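Side-chain contacts in beta-N-acetylhexosaminidase (Arthrobacter aurescens, PDB 3RCN), which probably hydrolyses terminal non-reducing N-acetyl-D-hexosamine residues in N-acetyl-beta-D-hexosaminides, as a glycoside hydrolase of family 20: residues R411-D416 and E512-S517; E459-P464 and Q468-P473; Q429-F434 and F472-A477. One frame throughout, in Å; residues are numbered along the deposited sequence.

Contact 1 (R411-D416 and E512-S517). With SO4 (sulfate ion), chain G.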
loop_
_atom_site.group_PDB
_atom_site.type_symbol
_atom_site.label_atom_id
_atom_site.label_comp_id
_atom_site.label_asym_id
_atom_site.label_seq_id
_atom_site.Cartn_x
_atom_site.Cartn_y
_atom_site.Cartn_z
ATOM N N ARG A 411 -20.962 11.825 5.413
ATOM C CA ARG A 411 -20.658 11.780 6.835
ATOM C C ARG A 411 -21.373 10.658 7.584
ATOM O O ARG A 411 -22.536 10.374 7.322
ATOM C CB ARG A 411 -21.014 13.118 7.466
ATOM C CG ARG A 411 -22.492 13.417 7.490
ATOM C CD ARG A 411 -22.696 14.884 7.203
ATOM N NE ARG A 411 -24.101 15.241 7.043
ATOM C CZ ARG A 411 -24.785 15.973 7.912
ATOM N NH1 ARG A 411 -24.195 16.425 9.011
ATOM N NH2 ARG A 411 -26.053 16.259 7.678
ATOM N N GLN A 412 -20.661 10.030 8.520
ATOM C CA GLN A 412 -21.140 8.837 9.217
ATOM C C GLN A 412 -21.883 9.156 10.501
ATOM O O GLN A 412 -22.402 8.265 11.166
ATOM C CB GLN A 412 -19.967 7.900 9.504
ATOM C CG GLN A 412 -19.187 7.618 8.243
ATOM C CD GLN A 412 -18.123 6.561 8.397
ATOM O OE1 GLN A 412 -18.350 5.510 8.997
ATOM N NE2 GLN A 412 -16.949 6.828 7.831
ATOM N N ALA A 413 -21.927 10.429 10.860
ATOM C CA ALA A 413 -22.670 10.837 12.042
ATOM C C ALA A 413 -23.024 12.314 11.956
ATOM O O ALA A 413 -22.407 13.060 11.203
ATOM C CB ALA A 413 -21.855 10.548 13.302
ATOM N N ASP A 414 -24.012 12.742 12.726
ATOM C CA ASP A 414 -24.315 14.162 12.795
ATOM C C ASP A 414 -23.233 14.894 13.585
ATOM O O ASP A 414 -22.535 14.294 14.408
ATOM C CB ASP A 414 -25.679 14.391 13.446
ATOM C CG ASP A 414 -25.691 14.025 14.916
ATOM O OD1 ASP A 414 -26.500 14.609 15.669
ATOM O OD2 ASP A 414 -24.889 13.157 15.321
ATOM N N GLY A 415 -23.099 16.193 13.334
ATOM C CA GLY A 415 -22.233 17.026 14.147
ATOM C C GLY A 415 -20.909 17.468 13.552
ATOM O O GLY A 415 -20.598 17.221 12.382
ATOM N N ASP A 416 -20.129 18.150 14.383
ATOM C CA ASP A 416 -18.913 18.810 13.932
ATOM C C ASP A 416 -17.616 18.014 14.144
ATOM O O ASP A 416 -16.540 18.480 13.769
ATOM C CB ASP A 416 -18.811 20.209 14.561
ATOM C CG ASP A 416 -20.044 21.070 14.282
ATOM O OD1 ASP A 416 -19.879 22.248 13.895
ATOM O OD2 ASP A 416 -21.178 20.572 14.457
ATOM N N GLU A 512 -7.657 1.107 8.240
ATOM C CA GLU A 512 -7.977 1.994 9.344
ATOM C C GLU A 512 -9.385 2.525 9.131
ATOM O O GLU A 512 -9.591 3.432 8.341
ATOM C CB GLU A 512 -7.017 3.197 9.384
ATOM C CG GLU A 512 -5.528 2.878 9.162
ATOM C CD GLU A 512 -4.600 4.092 9.375
ATOM O OE1 GLU A 512 -3.735 4.337 8.502
ATOM O OE2 GLU A 512 -4.723 4.786 10.415
ATOM N N TYR A 513 -10.326 2.033 9.931
ATOM C CA TYR A 513 -11.733 2.356 9.775
ATOM C C TYR A 513 -12.159 3.453 10.740
ATOM O O TYR A 513 -11.359 3.895 11.552
ATOM C CB TYR A 513 -12.550 1.094 10.033
ATOM C CG TYR A 513 -12.206 0.431 11.341
ATOM C CD1 TYR A 513 -11.249 -0.585 11.399
ATOM C CD2 TYR A 513 -12.828 0.822 12.520
ATOM C CE1 TYR A 513 -10.922 -1.192 12.593
ATOM C CE2 TYR A 513 -12.517 0.224 13.721
ATOM C CZ TYR A 513 -11.562 -0.784 13.756
ATOM O OH TYR A 513 -11.264 -1.376 14.961
ATOM N N ARG A 514 -13.417 3.889 10.663
ATOM C CA ARG A 514 -13.943 4.794 11.682
ATOM C C ARG A 514 -14.306 3.955 12.886
ATOM O O ARG A 514 -15.128 3.054 12.774
ATOM C CB ARG A 514 -15.189 5.559 11.223
ATOM C CG ARG A 514 -15.482 6.795 12.099
ATOM C CD ARG A 514 -16.831 7.452 11.821
ATOM N NE ARG A 514 -17.883 6.826 12.619
ATOM C CZ ARG A 514 -18.584 7.434 13.575
ATOM N NH1 ARG A 514 -18.381 8.713 13.863
ATOM N NH2 ARG A 514 -19.515 6.756 14.232
ATOM N N PRO A 515 -13.685 4.235 14.044
ATOM C CA PRO A 515 -14.082 3.497 15.243
ATOM C C PRO A 515 -15.542 3.787 15.551
ATOM O O PRO A 515 -16.028 4.878 15.252
ATOM C CB PRO A 515 -13.176 4.079 16.327
ATOM C CG PRO A 515 -11.986 4.594 15.589
ATOM C CD PRO A 515 -12.565 5.154 14.311
ATOM N N LEU A 516 -16.232 2.815 16.135
ATOM C CA LEU A 516 -17.656 2.950 16.393
ATOM C C LEU A 516 -18.014 4.167 17.258
ATOM O O LEU A 516 -19.079 4.784 17.090
ATOM C CB LEU A 516 -18.193 1.656 16.992
ATOM C CG LEU A 516 -18.510 0.582 15.943
ATOM C CD1 LEU A 516 -17.326 0.307 15.025
ATOM C CD2 LEU A 516 -18.958 -0.692 16.623
ATOM N N SER A 517 -17.109 4.529 18.157
ATOM C CA SER A 517 -17.337 5.643 19.075
ATOM C C SER A 517 -16.950 6.980 18.447
ATOM O O SER A 517 -17.006 8.018 19.087
ATOM C CB SER A 517 -16.641 5.418 20.422
ATOM O OG SER A 517 -15.259 5.145 20.264
HETATM S S SO4 G . -26.247 18.417 12.050
HETATM O O1 SO4 G . -25.108 19.241 12.455
HETATM O O2 SO4 G . -25.892 17.001 12.045
HETATM O O3 SO4 G . -27.341 18.629 12.993
HETATM O O4 SO4 G . -26.673 18.797 10.705
#
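Gln412 and Ala413 of one loop meet the side chain of Arg514 in the other. Arg411, just before them, runs the opposite way, to a sulfate probably taken from the crystallisation liquor. Its NH1 lies 3.5 Å from sulfate O2, while O4 sits in the guanidinium plane at its edge. NE and NH2 of Arg411 bond the backbone oxygens of Gly423 and Arg533, which fixes the rotation of the group.

Gln412 makes most of its segment's contact with Arg514. The two chains lie alongside each other and run in opposite senses, with the amide turned 48° from the guanidinium plane. Gln412 OE1 touches Arg514 CD at 3.7 Å, and Gln412 CB covers one guanidinium face. Gln412 NE2 bonds the carbonyl oxygen of Phe469. The contact joins two loops of the family 20 fold: one follows strand 397-400 of the catalytic alpha-beta barrel, the other follows helix 491-508. An alanine here has no amide or CG, so the Phe469 oxygen would probably be left without this donor and a gap would be likely to open beside Arg514 CD, though CB over the guanidinium would remain.

Ala413 CB lies 4.0 Å from Arg514 NH1. Arg514 is extended as far as CD, then bends at chi3 (87°), and its NH1 forms a salt bridge with Glu418. Gly415 N donates to sulfate O2 at 3.2 Å, with an N-H...O angle of 136°. Lys532 NZ bonds the same ion.

Contact 2 (E459-P464 and Q468-P473). With SO4 (sulfate ion), chain B.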
loop_
_atom_site.group_PDB
_atom_site.type_symbol
_atom_site.label_atom_id
_atom_site.label_comp_id
_atom_site.label_asym_id
_atom_site.label_seq_id
_atom_site.Cartn_x
_atom_site.Cartn_y
_atom_site.Cartn_z
ATOM N N GLU A 459 -13.404 13.429 -3.610
ATOM C CA GLU A 459 -13.103 14.858 -3.501
ATOM C C GLU A 459 -12.356 15.165 -2.213
ATOM O O GLU A 459 -11.332 15.853 -2.218
ATOM C CB GLU A 459 -14.393 15.703 -3.474
ATOM C CG GLU A 459 -15.124 15.843 -4.787
ATOM C CD GLU A 459 -16.225 14.802 -4.969
ATOM O OE1 GLU A 459 -16.167 13.737 -4.313
ATOM O OE2 GLU A 459 -17.152 15.057 -5.766
ATOM N N HIS A 460 -12.900 14.680 -1.104
ATOM C CA HIS A 460 -12.330 14.959 0.204
ATOM C C HIS A 460 -11.426 13.871 0.790
ATOM O O HIS A 460 -10.855 14.061 1.864
ATOM C CB HIS A 460 -13.458 15.317 1.160
ATOM C CG HIS A 460 -14.395 16.325 0.584
ATOM N ND1 HIS A 460 -13.956 17.523 0.060
ATOM C CD2 HIS A 460 -15.735 16.305 0.412
ATOM C CE1 HIS A 460 -14.992 18.210 -0.385
ATOM N NE2 HIS A 460 -16.081 17.490 -0.191
ATOM N N LEU A 461 -11.279 12.743 0.100
ATOM C CA LEU A 461 -10.411 11.726 0.642
ATOM C C LEU A 461 -9.103 11.794 -0.138
ATOM O O LEU A 461 -8.950 11.183 -1.200
ATOM C CB LEU A 461 -11.088 10.361 0.462
ATOM C CG LEU A 461 -12.613 10.420 0.675
ATOM C CD1 LEU A 461 -13.298 9.148 0.242
ATOM C CD2 LEU A 461 -12.998 10.772 2.132
ATOM N N ASP A 462 -8.122 12.430 0.493
ATOM C CA ASP A 462 -6.851 12.767 -0.149
ATOM C C ASP A 462 -5.696 11.807 0.170
ATOM O O ASP A 462 -4.554 12.059 -0.208
ATOM C CB ASP A 462 -6.473 14.225 0.114
ATOM C CG ASP A 462 -6.424 14.558 1.587
ATOM O OD1 ASP A 462 -7.057 13.828 2.387
ATOM O OD2 ASP A 462 -5.749 15.550 1.941
ATOM N N SER A 463 -5.989 10.759 0.931
ATOM C CA SER A 463 -5.050 9.672 1.122
ATOM C C SER A 463 -5.835 8.378 1.139
ATOM O O SER A 463 -7.044 8.399 1.370
ATOM C CB SER A 463 -4.287 9.830 2.444
ATOM O OG SER A 463 -5.160 9.693 3.546
ATOM N N PRO A 464 -5.150 7.246 0.902
ATOM C CA PRO A 464 -5.781 5.929 1.054
ATOM C C PRO A 464 -6.274 5.696 2.489
ATOM O O PRO A 464 -7.209 4.935 2.700
ATOM C CB PRO A 464 -4.653 4.948 0.704
ATOM C CG PRO A 464 -3.679 5.740 -0.084
ATOM C CD PRO A 464 -3.774 7.157 0.390
ATOM N N GLN A 468 -10.142 4.652 3.470
ATOM C CA GLN A 468 -10.460 3.532 4.363
ATOM C C GLN A 468 -11.426 3.960 5.466
ATOM O O GLN A 468 -12.316 3.209 5.881
ATOM C CB GLN A 468 -9.182 2.957 4.976
ATOM C CG GLN A 468 -8.277 2.299 3.959
ATOM C CD GLN A 468 -7.040 1.719 4.591
ATOM O OE1 GLN A 468 -6.581 2.192 5.634
ATOM N NE2 GLN A 468 -6.496 0.675 3.974
ATOM N N PHE A 469 -11.227 5.180 5.936
ATOM C CA PHE A 469 -12.054 5.737 6.972
ATOM C C PHE A 469 -13.482 5.854 6.412
ATOM O O PHE A 469 -14.463 5.498 7.075
ATOM C CB PHE A 469 -11.482 7.094 7.388
ATOM C CG PHE A 469 -12.325 7.826 8.388
ATOM C CD1 PHE A 469 -13.364 8.648 7.970
ATOM C CD2 PHE A 469 -12.086 7.696 9.744
ATOM C CE1 PHE A 469 -14.147 9.321 8.890
ATOM C CE2 PHE A 469 -12.864 8.366 10.662
ATOM C CZ PHE A 469 -13.899 9.177 10.233
ATOM N N ALA A 470 -13.586 6.340 5.180
ATOM C CA ALA A 470 -14.883 6.538 4.543
ATOM C C ALA A 470 -15.563 5.205 4.293
ATOM O O ALA A 470 -16.739 5.039 4.589
ATOM C CB ALA A 470 -14.730 7.313 3.232
ATOM N N ALA A 471 -14.815 4.246 3.768
ATOM C CA ALA A 471 -15.419 2.995 3.332
ATOM C C ALA A 471 -15.798 2.083 4.483
ATOM O O ALA A 471 -16.755 1.315 4.386
ATOM C CB ALA A 471 -14.500 2.268 2.352
ATOM N N PHE A 472 -15.045 2.136 5.573
ATOM C CA PHE A 472 -15.283 1.180 6.655
ATOM C C PHE A 472 -15.581 1.858 7.968
ATOM O O PHE A 472 -15.073 2.952 8.225
ATOM C CB PHE A 472 -14.100 0.231 6.796
ATOM C CG PHE A 472 -13.933 -0.674 5.628
ATOM C CD1 PHE A 472 -14.694 -1.829 5.524
ATOM C CD2 PHE A 472 -13.042 -0.360 4.612
ATOM C CE1 PHE A 472 -14.565 -2.671 4.439
ATOM C CE2 PHE A 472 -12.898 -1.200 3.523
ATOM C CZ PHE A 472 -13.663 -2.361 3.433
ATOM N N PRO A 473 -16.367 1.196 8.834
ATOM C CA PRO A 473 -17.017 -0.125 8.798
ATOM C C PRO A 473 -18.232 -0.294 7.850
ATOM O O PRO A 473 -18.682 -1.422 7.650
ATOM C CB PRO A 473 -17.428 -0.332 10.256
ATOM C CG PRO A 473 -17.769 1.049 10.716
ATOM C CD PRO A 473 -16.816 1.978 10.004
HETATM S S SO4 B . -3.059 11.191 6.350
HETATM O O1 SO4 B . -3.141 11.679 7.727
HETATM O O2 SO4 B . -4.324 10.567 5.981
HETATM O O3 SO4 B . -2.794 12.327 5.473
HETATM O O4 SO4 B . -1.977 10.219 6.218
#
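Leu461 and Ala470 form the apolar part of this contact. Leu461 CD1 lies 3.8 Å from Ala470 CB. The other methyl, Leu461 CD2, is 4.0 Å from the same carbon, so both branches of the leucine rest on the alanine. The polar part is a backbone bond: Gln468 N donates to Pro464 O at 3.0 Å, with an N-H...O angle of 149°. The aliphatic part of Gln468 lies beside the same oxygen. Its CG is anti to its own carbonyl carbon (chi1 -66°) and the chain then extends, so the amide is carried past Pro464. There OE1 accepts a bond from the backbone N of Glu512.

Further out, Ile456 of strand 449-456 and Val467 of the helix also touch Leu461. Ser463 holds the start of the helix. Its OG bonds Arg466 N, and it also donates to O2 of a sulfate ion at 2.7 Å. Arg465 NH1 and Arg215 NH2 of the second subunit bond that sulfate too. Asp462 makes a salt bridge with Arg215 of the second subunit, so this loop lies at the subunit interface.

The arrangement is a serine N-cap with proline in the first helical turn. Pro464 O to Gln468 N is an i to i+4 helix bond. The helix, 464-471, follows strand 449-456, which pairs with strand 140-146 and so joins the end of the alpha-beta barrel to its beginning.

Contact 3 (Q429-F434 and F472-A477)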
loop_
_atom_site.group_PDB
_atom_site.type_symbol
_atom_site.label_atom_id
_atom_site.label_comp_id
_atom_site.label_asym_id
_atom_site.label_seq_id
_atom_site.Cartn_x
_atom_site.Cartn_y
_atom_site.Cartn_z
ATOM N N GLN A 429 -25.865 1.704 11.004
ATOM C CA GLN A 429 -27.123 0.997 11.162
ATOM C C GLN A 429 -28.058 1.291 9.984
ATOM O O GLN A 429 -28.675 0.383 9.433
ATOM C CB GLN A 429 -27.771 1.366 12.495
ATOM C CG GLN A 429 -29.109 0.700 12.770
ATOM C CD GLN A 429 -29.740 1.201 14.065
ATOM O OE1 GLN A 429 -30.800 0.740 14.466
ATOM N NE2 GLN A 429 -29.084 2.153 14.721
ATOM N N ALA A 430 -28.142 2.557 9.589
ATOM C CA ALA A 430 -28.990 2.945 8.472
ATOM C C ALA A 430 -28.637 2.137 7.223
ATOM O O ALA A 430 -29.502 1.578 6.560
ATOM C CB ALA A 430 -28.862 4.439 8.204
ATOM N N VAL A 431 -27.349 2.078 6.924
ATOM C CA VAL A 431 -26.837 1.371 5.765
ATOM C C VAL A 431 -27.094 -0.136 5.866
ATOM O O VAL A 431 -27.227 -0.818 4.849
ATOM C CB VAL A 431 -25.318 1.650 5.622
ATOM C CG1 VAL A 431 -24.554 0.409 5.200
ATOM C CG2 VAL A 431 -25.078 2.807 4.675
ATOM N N TYR A 432 -27.153 -0.655 7.091
ATOM C CA TYR A 432 -27.334 -2.090 7.284
ATOM C C TYR A 432 -28.779 -2.477 7.088
ATOM O O TYR A 432 -29.092 -3.629 6.791
ATOM C CB TYR A 432 -26.898 -2.523 8.675
ATOM C CG TYR A 432 -27.012 -4.023 8.915
ATOM C CD1 TYR A 432 -26.154 -4.917 8.273
ATOM C CD2 TYR A 432 -27.957 -4.546 9.802
ATOM C CE1 TYR A 432 -26.242 -6.288 8.494
ATOM C CE2 TYR A 432 -28.055 -5.916 10.026
ATOM C CZ TYR A 432 -27.190 -6.778 9.371
ATOM O OH TYR A 432 -27.273 -8.133 9.581
ATOM N N GLU A 433 -29.656 -1.507 7.276
ATOM C CA GLU A 433 -31.085 -1.725 7.143
ATOM C C GLU A 433 -31.637 -1.358 5.753
ATOM O O GLU A 433 -32.825 -1.455 5.516
ATOM C CB GLU A 433 -31.812 -1.020 8.280
ATOM C CG GLU A 433 -31.420 -1.605 9.649
ATOM C CD GLU A 433 -32.204 -1.005 10.806
ATOM O OE1 GLU A 433 -32.924 0.005 10.590
ATOM O OE2 GLU A 433 -32.096 -1.550 11.931
ATOM N N PHE A 434 -30.755 -0.964 4.836
ATOM C CA PHE A 434 -31.113 -0.616 3.460
ATOM C C PHE A 434 -31.711 -1.738 2.599
ATOM O O PHE A 434 -31.336 -2.901 2.733
ATOM C CB PHE A 434 -29.888 -0.058 2.734
ATOM C CG PHE A 434 -29.996 -0.112 1.228
ATOM C CD1 PHE A 434 -30.566 0.940 0.516
ATOM C CD2 PHE A 434 -29.522 -1.219 0.522
ATOM C CE1 PHE A 434 -30.663 0.884 -0.874
ATOM C CE2 PHE A 434 -29.622 -1.287 -0.874
ATOM C CZ PHE A 434 -30.185 -0.238 -1.567
ATOM N N PHE A 472 -15.045 2.136 5.573
ATOM C CA PHE A 472 -15.283 1.180 6.655
ATOM C C PHE A 472 -15.581 1.858 7.968
ATOM O O PHE A 472 -15.073 2.952 8.225
ATOM C CB PHE A 472 -14.100 0.231 6.796
ATOM C CG PHE A 472 -13.933 -0.674 5.628
ATOM C CD1 PHE A 472 -14.694 -1.829 5.524
ATOM C CD2 PHE A 472 -13.042 -0.360 4.612
ATOM C CE1 PHE A 472 -14.565 -2.671 4.439
ATOM C CE2 PHE A 472 -12.898 -1.200 3.523
ATOM C CZ PHE A 472 -13.663 -2.361 3.433
ATOM N N PRO A 473 -16.367 1.196 8.834
ATOM C CA PRO A 473 -17.017 -0.125 8.798
ATOM C C PRO A 473 -18.232 -0.294 7.850
ATOM O O PRO A 473 -18.682 -1.422 7.650
ATOM C CB PRO A 473 -17.428 -0.332 10.256
ATOM C CG PRO A 473 -17.769 1.049 10.716
ATOM C CD PRO A 473 -16.816 1.978 10.004
ATOM N N ARG A 474 -18.806 0.800 7.356
ATOM C CA ARG A 474 -20.041 0.728 6.561
ATOM C C ARG A 474 -20.032 -0.312 5.444
ATOM O O ARG A 474 -20.987 -1.051 5.290
ATOM C CB ARG A 474 -20.401 2.097 5.984
ATOM C CG ARG A 474 -20.913 3.043 7.037
ATOM C CD ARG A 474 -21.279 4.366 6.432
ATOM N NE ARG A 474 -20.111 5.090 5.959
ATOM C CZ ARG A 474 -20.163 6.298 5.414
ATOM N NH1 ARG A 474 -21.329 6.919 5.263
ATOM N NH2 ARG A 474 -19.049 6.884 5.018
ATOM N N LEU A 475 -18.952 -0.372 4.680
ATOM C CA LEU A 475 -18.836 -1.332 3.590
ATOM C C LEU A 475 -18.915 -2.798 4.073
ATOM O O LEU A 475 -19.239 -3.701 3.298
ATOM C CB LEU A 475 -17.532 -1.085 2.832
ATOM C CG LEU A 475 -17.408 -1.763 1.476
ATOM C CD1 LEU A 475 -18.684 -1.548 0.670
ATOM C CD2 LEU A 475 -16.196 -1.231 0.713
ATOM N N SER A 476 -18.618 -3.038 5.346
ATOM C CA SER A 476 -18.744 -4.383 5.894
ATOM C C SER A 476 -20.216 -4.749 6.054
ATOM O O SER A 476 -20.632 -5.863 5.719
ATOM C CB SER A 476 -18.030 -4.505 7.241
ATOM O OG SER A 476 -16.639 -4.289 7.109
ATOM N N ALA A 477 -20.996 -3.808 6.579
ATOM C CA ALA A 477 -22.435 -3.997 6.729
ATOM C C ALA A 477 -23.127 -4.118 5.357
ATOM O O ALA A 477 -24.002 -4.969 5.144
ATOM C CB ALA A 477 -23.016 -2.851 7.528
#
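Arg474 and Ala477 face Val431 and Tyr432 across a buried seam between two helices. Arg474 comes first in its segment, and its backbone does the nearer touching. Arg474 O lies 3.9 Å from Val431 CG1. The side chains meet more loosely, with Arg474 CD 4.5 Å from Val431 CG2. Only the aliphatic part of the arginine therefore passes the valine. Its charged end is used elsewhere: NH1 bonds the carbonyl oxygen of His410, and NH2 bonds that of Ala470. Two backbone oxygens thus hold the buried guanidinium.

Ala477 comes next and points toward the other helix. Its CB meets Tyr432 CD1 at 3.8 Å and Tyr432 CB at 4.1 Å. Val431 CG1 approaches the same methyl at 4.3 Å, so Ala477 CB packs against both side chains. The CA atoms of Tyr432 and Ala477 are only 5.3 Å apart, and the small alanine side chain suits so close an approach. Ala477 O lies at the edge of the tyrosine ring, near its plane, 3.8 Å from CD1. Tyr432 has CG anti to its backbone N (chi1 -178°), which carries the ring along the flank of Ala477. Its OH is hydrogen-bonded to Glu480 OE2, about one turn further along the same helix as Ala477.

Phe494 of helix 491-508 stacks on the Tyr432 ring and also touches Ala477. The short helix 428-432 is therefore packed against both helix 474-483 and helix 491-508, with Leu428 lying on Pro473 and Ala477.

In the fold
Following the chain, segment 411-416 opens contact 1 in the loop after strand 397-400. Helix 428-432 then opens contact 3, and the loop after strand 449-456 opens contact 2. Contact 2 closes first, only a few residues later, on helix 464-471. Contact 3 closes next, at the start of helix 474-483; it shares Phe472 and Pro473 with contact 2. Contact 1 closes last, after helix 491-508, and so encloses the other two. Segment 512-517 touches both: Arg514 packs on Phe469 and its N bonds Phe472 O. Together they join the loop after strand 397-400 and helix 428-432 to the helices and C-terminal loop that follow the last barrel strand.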